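Local coordinates for protein beta-galactosidase (PDB 4MAD) that probably hydrolyses terminal non-reducing beta-D-galactose residues of beta-D-galactosides, as a family 35 glycoside hydrolase, at residues A[64-69]-A[245-250]; A[110-115]-A[311-316]; A[253-258]-A[298-303]; A[289-294]-A[319-324]. One frame throughout, in Å; residues are numbered along the deposited sequence.

Contact 1: residues A[64-69]-A[245-250]; sequences ETYVAW and CMEFWH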
loop_
_atom_site.group_PDB
_atom_site.type_symbol
_atom_site.label_atom_id
_atom_site.label_comp_id
_atom_site.label_asym_id
_atom_site.label_seq_id
_atom_site.Cartn_x
_atom_site.Cartn_y
_atom_site.Cartn_z
ATOM N N GLU A 64 -8.014 0.082 14.780
ATOM C CA GLU A 64 -8.350 -0.917 13.836
ATOM C C GLU A 64 -7.245 -1.006 12.811
ATOM O O GLU A 64 -6.823 -0.015 12.325
ATOM C CB GLU A 64 -9.660 -0.583 13.142
ATOM C CG GLU A 64 -10.049 -1.469 12.017
ATOM C CD GLU A 64 -9.409 -1.020 10.712
ATOM O OE1 GLU A 64 -9.565 0.128 10.328
ATOM O OE2 GLU A 64 -8.737 -1.845 10.117
ATOM N N THR A 65 -6.826 -2.217 12.495
ATOM C CA THR A 65 -5.864 -2.408 11.458
ATOM C C THR A 65 -6.222 -3.567 10.558
ATOM O O THR A 65 -6.729 -4.524 10.995
ATOM C CB THR A 65 -4.464 -2.661 12.010
ATOM O OG1 THR A 65 -3.510 -2.674 10.957
ATOM C CG2 THR A 65 -4.433 -3.967 12.730
ATOM N N TYR A 66 -5.902 -3.440 9.288
ATOM C CA TYR A 66 -5.858 -4.549 8.382
ATOM C C TYR A 66 -4.632 -5.400 8.672
ATOM O O TYR A 66 -3.774 -4.966 9.366
ATOM C CB TYR A 66 -5.723 -4.085 6.944
ATOM C CG TYR A 66 -6.946 -3.557 6.275
ATOM C CD1 TYR A 66 -8.073 -4.309 6.133
ATOM C CD2 TYR A 66 -6.934 -2.318 5.692
ATOM C CE1 TYR A 66 -9.174 -3.806 5.472
ATOM C CE2 TYR A 66 -7.998 -1.840 5.058
ATOM C CZ TYR A 66 -9.135 -2.572 4.930
ATOM O OH TYR A 66 -10.221 -2.053 4.288
ATOM N N VAL A 67 -4.607 -6.615 8.129
ATOM C CA VAL A 67 -3.424 -7.468 8.096
ATOM C C VAL A 67 -2.994 -7.695 6.656
ATOM O O VAL A 67 -3.768 -8.124 5.909
ATOM C CB VAL A 67 -3.686 -8.872 8.667
ATOM C CG1 VAL A 67 -2.456 -9.628 8.677
ATOM C CG2 VAL A 67 -4.285 -8.807 10.068
ATOM N N ALA A 68 -1.730 -7.460 6.331
ATOM C CA ALA A 68 -1.258 -7.488 4.979
ATOM C C ALA A 68 -0.611 -8.849 4.683
ATOM O O ALA A 68 0.486 -9.082 5.032
ATOM C CB ALA A 68 -0.270 -6.392 4.779
ATOM N N TRP A 69 -1.324 -9.711 3.994
ATOM C CA TRP A 69 -0.837 -11.045 3.724
ATOM C C TRP A 69 0.482 -11.012 2.971
ATOM O O TRP A 69 1.368 -11.654 3.336
ATOM C CB TRP A 69 -1.892 -11.794 2.898
ATOM C CG TRP A 69 -1.617 -13.226 2.550
ATOM C CD1 TRP A 69 -0.551 -13.971 2.894
ATOM C CD2 TRP A 69 -2.444 -14.071 1.740
ATOM N NE1 TRP A 69 -0.667 -15.241 2.380
ATOM C CE2 TRP A 69 -1.827 -15.317 1.668
ATOM C CE3 TRP A 69 -3.654 -13.900 1.099
ATOM C CZ2 TRP A 69 -2.383 -16.363 0.971
ATOM C CZ3 TRP A 69 -4.201 -14.966 0.406
ATOM C CH2 TRP A 69 -3.567 -16.162 0.357
ATOM N N CYS A 245 -20.278 2.658 11.209
ATOM C CA CYS A 245 -19.556 3.007 10.012
ATOM C C CYS A 245 -18.156 2.473 10.162
ATOM O O CYS A 245 -17.395 3.005 10.858
ATOM C CB CYS A 245 -19.489 4.505 9.876
ATOM S SG CYS A 245 -18.538 5.047 8.466
ATOM N N MET A 246 -17.870 1.354 9.550
ATOM C CA MET A 246 -16.568 0.741 9.668
ATOM C C MET A 246 -15.377 1.439 8.984
ATOM O O MET A 246 -14.291 1.268 9.398
ATOM C CB MET A 246 -16.666 -0.727 9.336
ATOM C CG MET A 246 -15.470 -1.448 9.565
ATOM S SD MET A 246 -14.847 -1.587 11.223
ATOM C CE MET A 246 -16.276 -1.955 12.121
ATOM N N GLU A 247 -15.654 2.200 7.938
ATOM C CA GLU A 247 -14.730 3.133 7.357
ATOM C C GLU A 247 -15.451 4.468 7.092
ATOM O O GLU A 247 -16.240 4.569 6.240
ATOM C CB GLU A 247 -14.118 2.596 6.058
ATOM C CG GLU A 247 -13.540 1.205 6.147
ATOM C CD GLU A 247 -13.063 0.662 4.805
ATOM O OE1 GLU A 247 -13.096 1.412 3.825
ATOM O OE2 GLU A 247 -12.733 -0.518 4.765
ATOM N N PHE A 248 -15.164 5.465 7.892
ATOM C CA PHE A 248 -15.614 6.821 7.643
ATOM C C PHE A 248 -14.443 7.492 6.937
ATOM O O PHE A 248 -13.460 7.823 7.547
ATOM C CB PHE A 248 -15.979 7.512 8.957
ATOM C CG PHE A 248 -16.208 9.006 8.861
ATOM C CD1 PHE A 248 -16.803 9.591 7.782
ATOM C CD2 PHE A 248 -15.851 9.835 9.898
ATOM C CE1 PHE A 248 -16.995 10.957 7.778
ATOM C CE2 PHE A 248 -16.030 11.145 9.830
ATOM C CZ PHE A 248 -16.621 11.693 8.781
ATOM N N TRP A 249 -14.604 7.688 5.639
ATOM C CA TRP A 249 -13.559 8.210 4.804
ATOM C C TRP A 249 -13.545 9.728 4.996
ATOM O O TRP A 249 -14.117 10.454 4.248
ATOM C CB TRP A 249 -13.775 7.850 3.309
ATOM C CG TRP A 249 -13.933 6.407 3.074
ATOM C CD1 TRP A 249 -13.211 5.457 3.617
ATOM C CD2 TRP A 249 -14.870 5.764 2.215
ATOM N NE1 TRP A 249 -13.622 4.242 3.193
ATOM C CE2 TRP A 249 -14.665 4.409 2.334
ATOM C CE3 TRP A 249 -15.877 6.212 1.385
ATOM C CZ2 TRP A 249 -15.414 3.493 1.649
ATOM C CZ3 TRP A 249 -16.621 5.301 0.726
ATOM C CH2 TRP A 249 -16.382 3.969 0.849
ATOM N N HIS A 250 -12.893 10.170 6.038
ATOM C CA HIS A 250 -12.901 11.586 6.377
ATOM C C HIS A 250 -11.844 12.359 5.617
ATOM O O HIS A 250 -11.748 13.533 5.695
ATOM C CB HIS A 250 -12.710 11.798 7.869
ATOM C CG HIS A 250 -11.325 11.565 8.322
ATOM N ND1 HIS A 250 -10.779 10.313 8.432
ATOM C CD2 HIS A 250 -10.348 12.424 8.641
ATOM C CE1 HIS A 250 -9.534 10.410 8.826
ATOM N NE2 HIS A 250 -9.247 11.676 8.964
#
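Glu247 reaches Tyr66 with the tip of its side chain alone. From CB the chain leaves beside the backbone N (chi1 -50°) and runs out straight through CG, carrying CD to 4.0 Å from Tyr66 OH. OE2 comes within 3.0 Å of Tyr66 OH; its salt-bridge partner is Arg104, and the hydroxyl, set at the end of a rigid ring, is hydrogen-bonded to Asn170. Carboxylate and phenol ring stand almost perpendicular, 88° between their planes. The two residues belong to the second and seventh strands of the (beta/alpha)8 barrel, where clan GH-A enzymes carry the nucleophile on the seventh; Glu247 is the predicted one, its side chain about 4 Å from that of Glu171, the predicted proton donor. Trp249 NE1 donates to the anti lone pair of Glu247 OE1 at 2.9 Å, in the indole plane, which fixes the carboxylate's rotation. A glutamate is long enough to serve both partners; with an alanine in its place, Arg104 is likely to lose its salt-bridge partner and the Trp249 N-H its acceptor.

Contact 2: residues A[110-115]-A[311-316]; sequences CAEWEF and TSYDYD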
loop_
_atom_site.group_PDB
_atom_site.type_symbol
_atom_site.label_atom_id
_atom_site.label_comp_id
_atom_site.label_asym_id
_atom_site.label_seq_id
_atom_site.Cartn_x
_atom_site.Cartn_y
_atom_site.Cartn_z
ATOM N N CYS A 110 -7.709 -4.675 0.313
ATOM C CA CYS A 110 -7.922 -3.525 -0.548
ATOM C C CYS A 110 -6.950 -2.510 0.032
ATOM O O CYS A 110 -5.800 -2.733 0.053
ATOM C CB CYS A 110 -9.345 -3.048 -0.501
ATOM S SG CYS A 110 -9.683 -1.843 -1.762
ATOM N N ALA A 111 -7.473 -1.379 0.498
ATOM C CA ALA A 111 -6.700 -0.417 1.290
ATOM C C ALA A 111 -5.731 0.504 0.534
ATOM O O ALA A 111 -5.088 1.356 1.148
ATOM C CB ALA A 111 -5.964 -1.141 2.416
ATOM N N GLU A 112 -5.619 0.343 -0.780
ATOM C CA GLU A 112 -4.719 1.159 -1.560
ATOM C C GLU A 112 -3.293 0.630 -1.405
ATOM O O GLU A 112 -2.395 1.385 -1.352
ATOM C CB GLU A 112 -4.795 2.615 -1.131
ATOM C CG GLU A 112 -5.998 3.346 -1.591
ATOM C CD GLU A 112 -7.198 3.075 -0.756
ATOM O OE1 GLU A 112 -7.198 3.396 0.391
ATOM O OE2 GLU A 112 -8.176 2.615 -1.244
ATOM N N TRP A 113 -3.170 -0.674 -1.286
ATOM C CA TRP A 113 -1.939 -1.396 -1.005
ATOM C C TRP A 113 -1.697 -2.446 -2.084
ATOM O O TRP A 113 -2.613 -3.009 -2.561
ATOM C CB TRP A 113 -2.078 -2.110 0.348
ATOM C CG TRP A 113 -0.913 -2.802 0.888
ATOM C CD1 TRP A 113 -0.714 -4.144 0.927
ATOM C CD2 TRP A 113 0.197 -2.232 1.557
ATOM N NE1 TRP A 113 0.441 -4.439 1.513
ATOM C CE2 TRP A 113 1.052 -3.284 1.893
ATOM C CE3 TRP A 113 0.599 -0.939 1.842
ATOM C CZ2 TRP A 113 2.239 -3.075 2.549
ATOM C CZ3 TRP A 113 1.787 -0.757 2.461
ATOM C CH2 TRP A 113 2.578 -1.807 2.832
ATOM N N GLU A 114 -0.446 -2.764 -2.356
ATOM C CA GLU A 114 -0.122 -3.572 -3.510
ATOM C C GLU A 114 -1.002 -4.826 -3.540
ATOM O O GLU A 114 -1.044 -5.546 -2.613
ATOM C CB GLU A 114 1.346 -4.010 -3.417
ATOM C CG GLU A 114 2.199 -3.754 -4.614
ATOM C CD GLU A 114 2.157 -4.845 -5.651
ATOM O OE1 GLU A 114 2.451 -4.550 -6.798
ATOM O OE2 GLU A 114 1.832 -5.945 -5.276
ATOM N N PHE A 115 -1.715 -4.993 -4.638
ATOM C CA PHE A 115 -2.460 -6.219 -4.954
ATOM C C PHE A 115 -3.535 -6.470 -3.896
ATOM O O PHE A 115 -3.979 -7.539 -3.679
ATOM C CB PHE A 115 -1.515 -7.419 -5.121
ATOM C CG PHE A 115 -2.087 -8.624 -5.925
ATOM C CD1 PHE A 115 -3.286 -8.580 -6.533
ATOM C CD2 PHE A 115 -1.334 -9.780 -6.107
ATOM C CE1 PHE A 115 -3.743 -9.677 -7.270
ATOM C CE2 PHE A 115 -1.813 -10.861 -6.801
ATOM C CZ PHE A 115 -2.982 -10.815 -7.366
ATOM N N THR A 311 3.252 7.455 -2.984
ATOM C CA THR A 311 3.967 6.969 -1.826
ATOM C C THR A 311 3.370 7.373 -0.456
ATOM O O THR A 311 3.169 6.557 0.371
ATOM C CB THR A 311 5.429 7.461 -1.850
ATOM O OG1 THR A 311 6.032 7.015 -3.019
ATOM C CG2 THR A 311 6.166 6.934 -0.619
ATOM N N SER A 312 3.117 8.647 -0.269
ATOM C CA SER A 312 2.520 9.136 0.932
ATOM C C SER A 312 1.128 8.565 1.101
ATOM O O SER A 312 0.380 8.536 0.193
ATOM C CB SER A 312 2.362 10.665 0.924
ATOM O OG SER A 312 1.610 11.152 2.000
ATOM N N TYR A 313 0.811 8.156 2.309
ATOM C CA TYR A 313 -0.541 7.805 2.715
ATOM C C TYR A 313 -1.069 8.715 3.808
ATOM O O TYR A 313 -1.782 8.287 4.624
ATOM C CB TYR A 313 -0.665 6.360 3.093
ATOM C CG TYR A 313 -2.006 5.714 2.881
ATOM C CD1 TYR A 313 -2.640 5.704 1.657
ATOM C CD2 TYR A 313 -2.611 5.056 3.898
ATOM C CE1 TYR A 313 -3.841 5.100 1.499
ATOM C CE2 TYR A 313 -3.796 4.452 3.727
ATOM C CZ TYR A 313 -4.427 4.458 2.530
ATOM O OH TYR A 313 -5.596 3.780 2.416
ATOM N N ASP A 314 -0.728 9.980 3.727
ATOM C CA ASP A 314 -1.066 10.945 4.737
ATOM C C ASP A 314 -2.557 10.927 4.868
ATOM O O ASP A 314 -3.008 10.841 5.913
ATOM C CB ASP A 314 -0.608 12.323 4.260
ATOM C CG ASP A 314 -1.011 13.488 5.188
ATOM O OD1 ASP A 314 -0.135 14.000 5.850
ATOM O OD2 ASP A 314 -2.151 13.903 5.146
ATOM N N TYR A 315 -3.294 10.994 3.775
ATOM C CA TYR A 315 -4.739 10.743 3.688
ATOM C C TYR A 315 -5.548 11.933 4.221
ATOM O O TYR A 315 -6.696 11.834 4.435
ATOM C CB TYR A 315 -5.127 9.489 4.486
ATOM C CG TYR A 315 -6.292 8.737 3.918
ATOM C CD1 TYR A 315 -6.113 7.674 3.095
ATOM C CD2 TYR A 315 -7.560 9.100 4.200
ATOM C CE1 TYR A 315 -7.156 6.996 2.570
ATOM C CE2 TYR A 315 -8.604 8.439 3.697
ATOM C CZ TYR A 315 -8.405 7.392 2.888
ATOM O OH TYR A 315 -9.479 6.755 2.402
ATOM N N ASP A 316 -4.891 13.040 4.480
ATOM C CA ASP A 316 -5.539 14.098 5.201
ATOM C C ASP A 316 -6.044 13.529 6.526
ATOM O O ASP A 316 -7.066 13.855 6.994
ATOM C CB ASP A 316 -6.672 14.730 4.441
ATOM C CG ASP A 316 -6.992 16.108 4.952
ATOM O OD1 ASP A 316 -6.127 16.718 5.518
ATOM O OD2 ASP A 316 -8.097 16.549 4.720
HETATM O O HOH W 1 -9.527 4.579 1.085
#
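Tyr313 and Glu112 meet with their side chains roughly at right angles, yet the phenol ring and the carboxylate are nearly coplanar, 29° apart. The hydroxyl arrives on the anti lone pair of the acid: Tyr313 OH donates to Glu112 OE1 at 2.6 Å, with OE1 at the edge of the ring. Glu112 achieves this by a bend at chi2 (80°), while its CB rests 3.7 Å from Tyr313 CE1. A tyrosine suits the place because its rigid ring carries the hydroxyl across to several partners: OH also lies 2.8 Å from Ala111 O, which accepts a hydrogen bond from Arg42, and pairs with the hydroxyl of Tyr285. On the catalytic side of the TIM barrel, the contact joins the loop after the third strand to the far part of the excursion after the eighth, beyond hairpin strand 306-308; Glu112 lines the pocket that holds a 2-(2-methoxyethoxy)ethanol molecule. A phenylalanine in place of Tyr313, lacking the hydroxyl, would probably leave the Glu112 carboxylate freer to turn. Tyr315 sets its CD1 over one face of Tyr313, 3.7 Å above the plane; a water accepts from its hydroxyl and donates to Glu112 OE1 at 2.7 Å. In the 311-316 backbone, Ser312 forms an ST turn and Asp314 an Asx turn.

Contact 3: residues A[253-258]-A[298-303]; sequences FDHWGE and GANHNE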
loop_
_atom_site.group_PDB
_atom_site.type_symbol
_atom_site.label_atom_id
_atom_site.label_comp_id
_atom_site.label_asym_id
_atom_site.label_seq_id
_atom_site.Cartn_x
_atom_site.Cartn_y
_atom_site.Cartn_z
ATOM N N PHE A 253 -7.175 9.560 -0.628
ATOM C CA PHE A 253 -5.833 9.263 -1.092
ATOM C C PHE A 253 -5.587 9.781 -2.498
ATOM O O PHE A 253 -6.493 10.137 -3.167
ATOM C CB PHE A 253 -5.556 7.784 -1.124
ATOM C CG PHE A 253 -6.454 7.060 -1.995
ATOM C CD1 PHE A 253 -6.086 6.667 -3.237
ATOM C CD2 PHE A 253 -7.704 6.798 -1.578
ATOM C CE1 PHE A 253 -6.961 6.026 -4.014
ATOM C CE2 PHE A 253 -8.561 6.192 -2.354
ATOM C CZ PHE A 253 -8.185 5.801 -3.580
ATOM N N ASP A 254 -4.327 9.807 -2.884
ATOM C CA ASP A 254 -3.905 10.406 -4.129
ATOM C C ASP A 254 -3.289 9.381 -5.091
ATOM O O ASP A 254 -2.611 8.505 -4.691
ATOM C CB ASP A 254 -2.825 11.437 -3.885
ATOM C CG ASP A 254 -3.286 12.609 -3.077
ATOM O OD1 ASP A 254 -4.459 12.848 -3.018
ATOM O OD2 ASP A 254 -2.429 13.282 -2.529
ATOM N N HIS A 255 -3.561 9.590 -6.374
ATOM C CA HIS A 255 -2.833 8.955 -7.459
ATOM C C HIS A 255 -1.822 9.935 -8.087
ATOM O O HIS A 255 -2.039 11.100 -8.097
ATOM C CB HIS A 255 -3.765 8.513 -8.586
ATOM C CG HIS A 255 -4.933 7.664 -8.176
ATOM N ND1 HIS A 255 -4.797 6.421 -7.620
ATOM C CD2 HIS A 255 -6.253 7.851 -8.321
ATOM C CE1 HIS A 255 -5.976 5.886 -7.425
ATOM N NE2 HIS A 255 -6.878 6.721 -7.872
ATOM N N TRP A 256 -0.762 9.431 -8.686
ATOM C CA TRP A 256 0.175 10.326 -9.310
ATOM C C TRP A 256 -0.553 11.140 -10.395
ATOM O O TRP A 256 -1.328 10.641 -11.092
ATOM C CB TRP A 256 1.373 9.567 -9.907
ATOM C CG TRP A 256 2.233 8.945 -8.889
ATOM C CD1 TRP A 256 2.337 7.651 -8.598
ATOM C CD2 TRP A 256 3.144 9.618 -8.021
ATOM N NE1 TRP A 256 3.243 7.447 -7.610
ATOM C CE2 TRP A 256 3.758 8.648 -7.230
ATOM C CE3 TRP A 256 3.512 10.943 -7.849
ATOM C CZ2 TRP A 256 4.706 8.971 -6.272
ATOM C CZ3 TRP A 256 4.424 11.248 -6.894
ATOM C CH2 TRP A 256 5.008 10.274 -6.112
ATOM N N GLY A 257 -0.283 12.423 -10.440
ATOM C CA GLY A 257 -0.897 13.317 -11.380
ATOM C C GLY A 257 -2.157 14.044 -10.934
ATOM O O GLY A 257 -2.588 14.952 -11.581
ATOM N N GLU A 258 -2.706 13.615 -9.811
ATOM C CA GLU A 258 -3.862 14.255 -9.182
ATOM C C GLU A 258 -3.515 15.447 -8.324
ATOM O O GLU A 258 -2.429 15.576 -7.945
ATOM C CB GLU A 258 -4.649 13.250 -8.393
ATOM C CG GLU A 258 -5.364 12.309 -9.251
ATOM C CD GLU A 258 -6.013 11.167 -8.534
ATOM O OE1 GLU A 258 -5.901 11.048 -7.317
ATOM O OE2 GLU A 258 -6.617 10.385 -9.229
ATOM N N GLY A 298 -0.549 0.597 -3.790
ATOM C CA GLY A 298 -1.563 0.036 -4.637
ATOM C C GLY A 298 -1.882 0.842 -5.893
ATOM O O GLY A 298 -1.186 1.708 -6.215
ATOM N N ALA A 299 -2.958 0.500 -6.565
ATOM C CA ALA A 299 -3.443 1.192 -7.744
ATOM C C ALA A 299 -4.916 0.947 -7.975
ATOM O O ALA A 299 -5.475 0.102 -7.383
ATOM C CB ALA A 299 -2.693 0.808 -8.947
ATOM N N ASN A 300 -5.476 1.732 -8.864
ATOM C CA ASN A 300 -6.833 1.593 -9.287
ATOM C C ASN A 300 -6.861 1.599 -10.803
ATOM O O ASN A 300 -5.878 1.818 -11.443
ATOM C CB ASN A 300 -7.724 2.700 -8.750
ATOM C CG ASN A 300 -7.934 2.598 -7.267
ATOM O OD1 ASN A 300 -8.717 1.849 -6.817
ATOM N ND2 ASN A 300 -7.177 3.313 -6.561
ATOM N N HIS A 301 -8.005 1.251 -11.331
ATOM C CA HIS A 301 -8.222 1.301 -12.753
ATOM C C HIS A 301 -9.637 1.822 -12.972
ATOM O O HIS A 301 -10.529 1.277 -12.467
ATOM C CB HIS A 301 -8.061 -0.113 -13.338
ATOM C CG HIS A 301 -7.807 -0.136 -14.801
ATOM N ND1 HIS A 301 -8.722 0.318 -15.707
ATOM C CD2 HIS A 301 -6.735 -0.520 -15.513
ATOM C CE1 HIS A 301 -8.235 0.192 -16.920
ATOM N NE2 HIS A 301 -7.035 -0.318 -16.830
ATOM N N ASN A 302 -9.838 2.862 -13.742
ATOM C CA ASN A 302 -11.197 3.244 -13.983
ATOM C C ASN A 302 -11.636 2.511 -15.245
ATOM O O ASN A 302 -11.104 1.510 -15.561
ATOM C CB ASN A 302 -11.424 4.745 -13.982
ATOM C CG ASN A 302 -10.595 5.473 -14.965
ATOM O OD1 ASN A 302 -10.451 6.678 -14.891
ATOM N ND2 ASN A 302 -10.032 4.764 -15.874
ATOM N N GLU A 303 -12.565 2.924 -15.885
ATOM C CA GLU A 303 -12.756 2.031 -17.027
ATOM C C GLU A 303 -11.723 2.202 -18.132
ATOM O O GLU A 303 -11.632 1.411 -19.022
ATOM C CB GLU A 303 -14.156 2.231 -17.610
ATOM C CG GLU A 303 -15.283 1.833 -16.669
ATOM C CD GLU A 303 -15.191 0.383 -16.234
ATOM O OE1 GLU A 303 -14.854 -0.473 -17.079
ATOM O OE2 GLU A 303 -15.459 0.098 -15.048
#
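Asn300 turns its ND2 to the edges of two neighbouring rings, those of Phe253 and His255, and this is the packed part of the contact. ND2 lies 3.7 Å from Phe253 CE1, at the edge of the phenyl ring, whose plane is turned only 31° from the amide. The imidazole of His255 also presents an edge to ND2, but its plane stands much steeper to the amide, at 73°. Asparagine suits this place because a short side chain puts a flat amide at both ring edges. The strand points the CB of Asn300 toward the loop and those of Ala299 and His301 away. Gln307, on the partner strand, touches both Asn300 and His255. Beyond this spot the segments part. On one side the chain reverses in a type II turn, closed by Glu258 N to His255 O at 3.1 Å; exposed Gly257 accepts the positive phi (93°) that such a turn needs at its third position. Glu258 OE1 takes the N-H of His255 N at 2.9 Å from above the carboxylate plane, adding a second link across the turn. At the other end His301 ND1 donates to Asn302 O at 2.7 Å, in the plane of its ring, and the exposed Glu303 follows. The arrangement joins the loop after the seventh barrel strand to a two-stranded antiparallel hairpin, 299-301 with 306-308, at the rim of a TIM-barrel pocket where Phe253 packs against Glu112.

Contact 4: residues A[289-294]-A[319-324]; sequences GGTNFG and LTESGD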
loop_
_atom_site.group_PDB
_atom_site.type_symbol
_atom_site.label_atom_id
_atom_site.label_comp_id
_atom_site.label_asym_id
_atom_site.label_seq_id
_atom_site.Cartn_x
_atom_site.Cartn_y
_atom_site.Cartn_z
ATOM N N GLY A 289 -2.554 7.612 8.695
ATOM C CA GLY A 289 -2.257 6.958 7.453
ATOM C C GLY A 289 -0.850 6.497 7.140
ATOM O O GLY A 289 -0.604 5.424 6.742
ATOM N N GLY A 290 0.081 7.389 7.400
ATOM C CA GLY A 290 1.476 7.064 7.249
ATOM C C GLY A 290 1.925 6.968 5.822
ATOM O O GLY A 290 1.554 7.806 5.091
ATOM N N THR A 291 2.717 5.943 5.480
ATOM C CA THR A 291 3.429 5.857 4.235
ATOM C C THR A 291 3.386 4.486 3.559
ATOM O O THR A 291 3.493 3.521 4.233
ATOM C CB THR A 291 4.918 6.264 4.445
ATOM O OG1 THR A 291 4.991 7.377 5.356
ATOM C CG2 THR A 291 5.558 6.549 3.116
ATOM N N ASN A 292 3.268 4.481 2.225
ATOM C CA ASN A 292 3.538 3.322 1.389
ATOM C C ASN A 292 5.043 3.277 1.076
ATOM O O ASN A 292 5.491 3.793 0.136
ATOM C CB ASN A 292 2.725 3.351 0.093
ATOM C CG ASN A 292 1.246 3.549 0.344
ATOM O OD1 ASN A 292 0.694 2.934 1.187
ATOM N ND2 ASN A 292 0.625 4.358 -0.463
ATOM N N PHE A 293 5.785 2.643 1.960
ATOM C CA PHE A 293 7.206 2.557 1.796
ATOM C C PHE A 293 7.494 1.585 0.610
ATOM O O PHE A 293 6.653 0.876 0.192
ATOM C CB PHE A 293 7.925 2.084 3.091
ATOM C CG PHE A 293 7.893 3.071 4.246
ATOM C CD1 PHE A 293 8.536 4.271 4.192
ATOM C CD2 PHE A 293 7.261 2.752 5.410
ATOM C CE1 PHE A 293 8.488 5.109 5.228
ATOM C CE2 PHE A 293 7.238 3.610 6.419
ATOM C CZ PHE A 293 7.844 4.780 6.317
ATOM N N GLY A 294 8.726 1.622 0.125
ATOM C CA GLY A 294 9.164 0.708 -0.889
ATOM C C GLY A 294 8.275 0.724 -2.107
ATOM O O GLY A 294 7.937 1.731 -2.613
ATOM N N LEU A 319 -3.719 12.458 12.066
ATOM C CA LEU A 319 -2.281 12.688 12.148
ATOM C C LEU A 319 -1.712 12.794 10.766
ATOM O O LEU A 319 -2.196 12.168 9.904
ATOM C CB LEU A 319 -1.566 11.546 12.832
ATOM C CG LEU A 319 -2.134 11.142 14.165
ATOM C CD1 LEU A 319 -1.252 10.167 14.792
ATOM C CD2 LEU A 319 -2.326 12.294 15.010
ATOM N N THR A 320 -0.694 13.596 10.576
ATOM C CA THR A 320 -0.087 13.772 9.260
ATOM C C THR A 320 0.747 12.540 8.963
ATOM O O THR A 320 0.930 11.732 9.804
ATOM C CB THR A 320 0.850 14.949 9.193
ATOM O OG1 THR A 320 1.951 14.690 10.013
ATOM C CG2 THR A 320 0.182 16.224 9.605
ATOM N N GLU A 321 1.321 12.461 7.783
ATOM C CA GLU A 321 2.100 11.255 7.409
ATOM C C GLU A 321 3.199 11.017 8.406
ATOM O O GLU A 321 3.440 9.936 8.772
ATOM C CB GLU A 321 2.733 11.376 6.038
ATOM C CG GLU A 321 3.752 10.273 5.702
ATOM C CD GLU A 321 4.260 10.329 4.240
ATOM O OE1 GLU A 321 3.932 11.329 3.608
ATOM O OE2 GLU A 321 4.932 9.403 3.782
ATOM N N SER A 322 3.818 12.093 8.873
ATOM C CA SER A 322 4.866 11.986 9.870
ATOM C C SER A 322 4.413 11.955 11.311
ATOM O O SER A 322 5.222 11.910 12.185
ATOM C CB SER A 322 5.882 13.078 9.726
ATOM O OG SER A 322 5.286 14.298 9.874
ATOM N N GLY A 323 3.114 11.955 11.526
ATOM C CA GLY A 323 2.562 11.785 12.824
ATOM C C GLY A 323 2.136 13.031 13.575
ATOM O O GLY A 323 1.831 12.922 14.701
ATOM N N ASP A 324 2.133 14.189 12.948
ATOM C CA ASP A 324 1.746 15.406 13.614
ATOM C C ASP A 324 0.251 15.508 13.821
ATOM O O ASP A 324 -0.502 15.142 12.992
ATOM C CB ASP A 324 2.197 16.635 12.836
ATOM C CG ASP A 324 3.688 16.687 12.635
ATOM O OD1 ASP A 324 4.393 16.069 13.389
ATOM O OD2 ASP A 324 4.121 17.346 11.710
HETATM O O HOH W 2 -1.482 10.210 8.080
#
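The carboxylate of Glu321 is gripped at both oxygens: OE2 receives the hydroxyl of Thr291 on its anti lone pair, with OG1 2.6 Å away, and OE1 receives a hydrogen bond from Ser312 OG. The second flat group is the Phe293 ring, which carries Thr291 CB on one face, 3.7 Å above the plane and toward the rim. Thr291 thus works with both its characters, its hydroxyl holding the acid and its CB lying over the rim of the Phe293 ring, which suits a threonine to a buried place. Glu321 gets there fully stretched, CG anti to the backbone N (chi1 170°) and the chain extended beyond; on the way CG passes 3.4 Å from Gly290 O. Backbones come close here, with Gly290 CA and Glu321 CA 4.2 Å apart, and the positive phi of Gly290 is one glycine tolerates well. A water bridges the segments a little earlier in the chain, accepting from Gly289 N and donating to Leu319 O at 2.8 Å. The acid is presented by a type I turn in which Gly323 N bonds to Thr320 O at 2.8 Å, while Asp324 N is held by Thr320 OG1 at 3.0 Å. Tyr560 of strand 558-561 packs on Thr291 and Glu321. Away from the annotated sites, the contact ties together the long excursion between the eighth strand of the TIM barrel and helix 327-339, beside a strand of the C-terminal eight-stranded antiparallel sheet.

All four contacts belong to the family 35 catalytic barrel. Contact 1 joins its second and seventh strands directly; contacts 2 and 4 join loops, and contact 3 joins a loop to the short strand 299-301. Contact 2 is the hub, its centre 10 to 11 Å from those of the other three, which lie 15 to 19 Å from one another. It touches contact 1 through Ala111 against Tyr66, contact 3 through Glu112 against Phe253 and contact 4 through the 311-316 loop. Along the chain, contact 1 closes before contacts 3 and 4 open, contact 2 crosses contacts 1 and 4, and contact 3 falls within its span. Contacts 1 and 2 thereby link early and late barrel segments near the predicted catalytic site, while contact 4 ties late loops away from it.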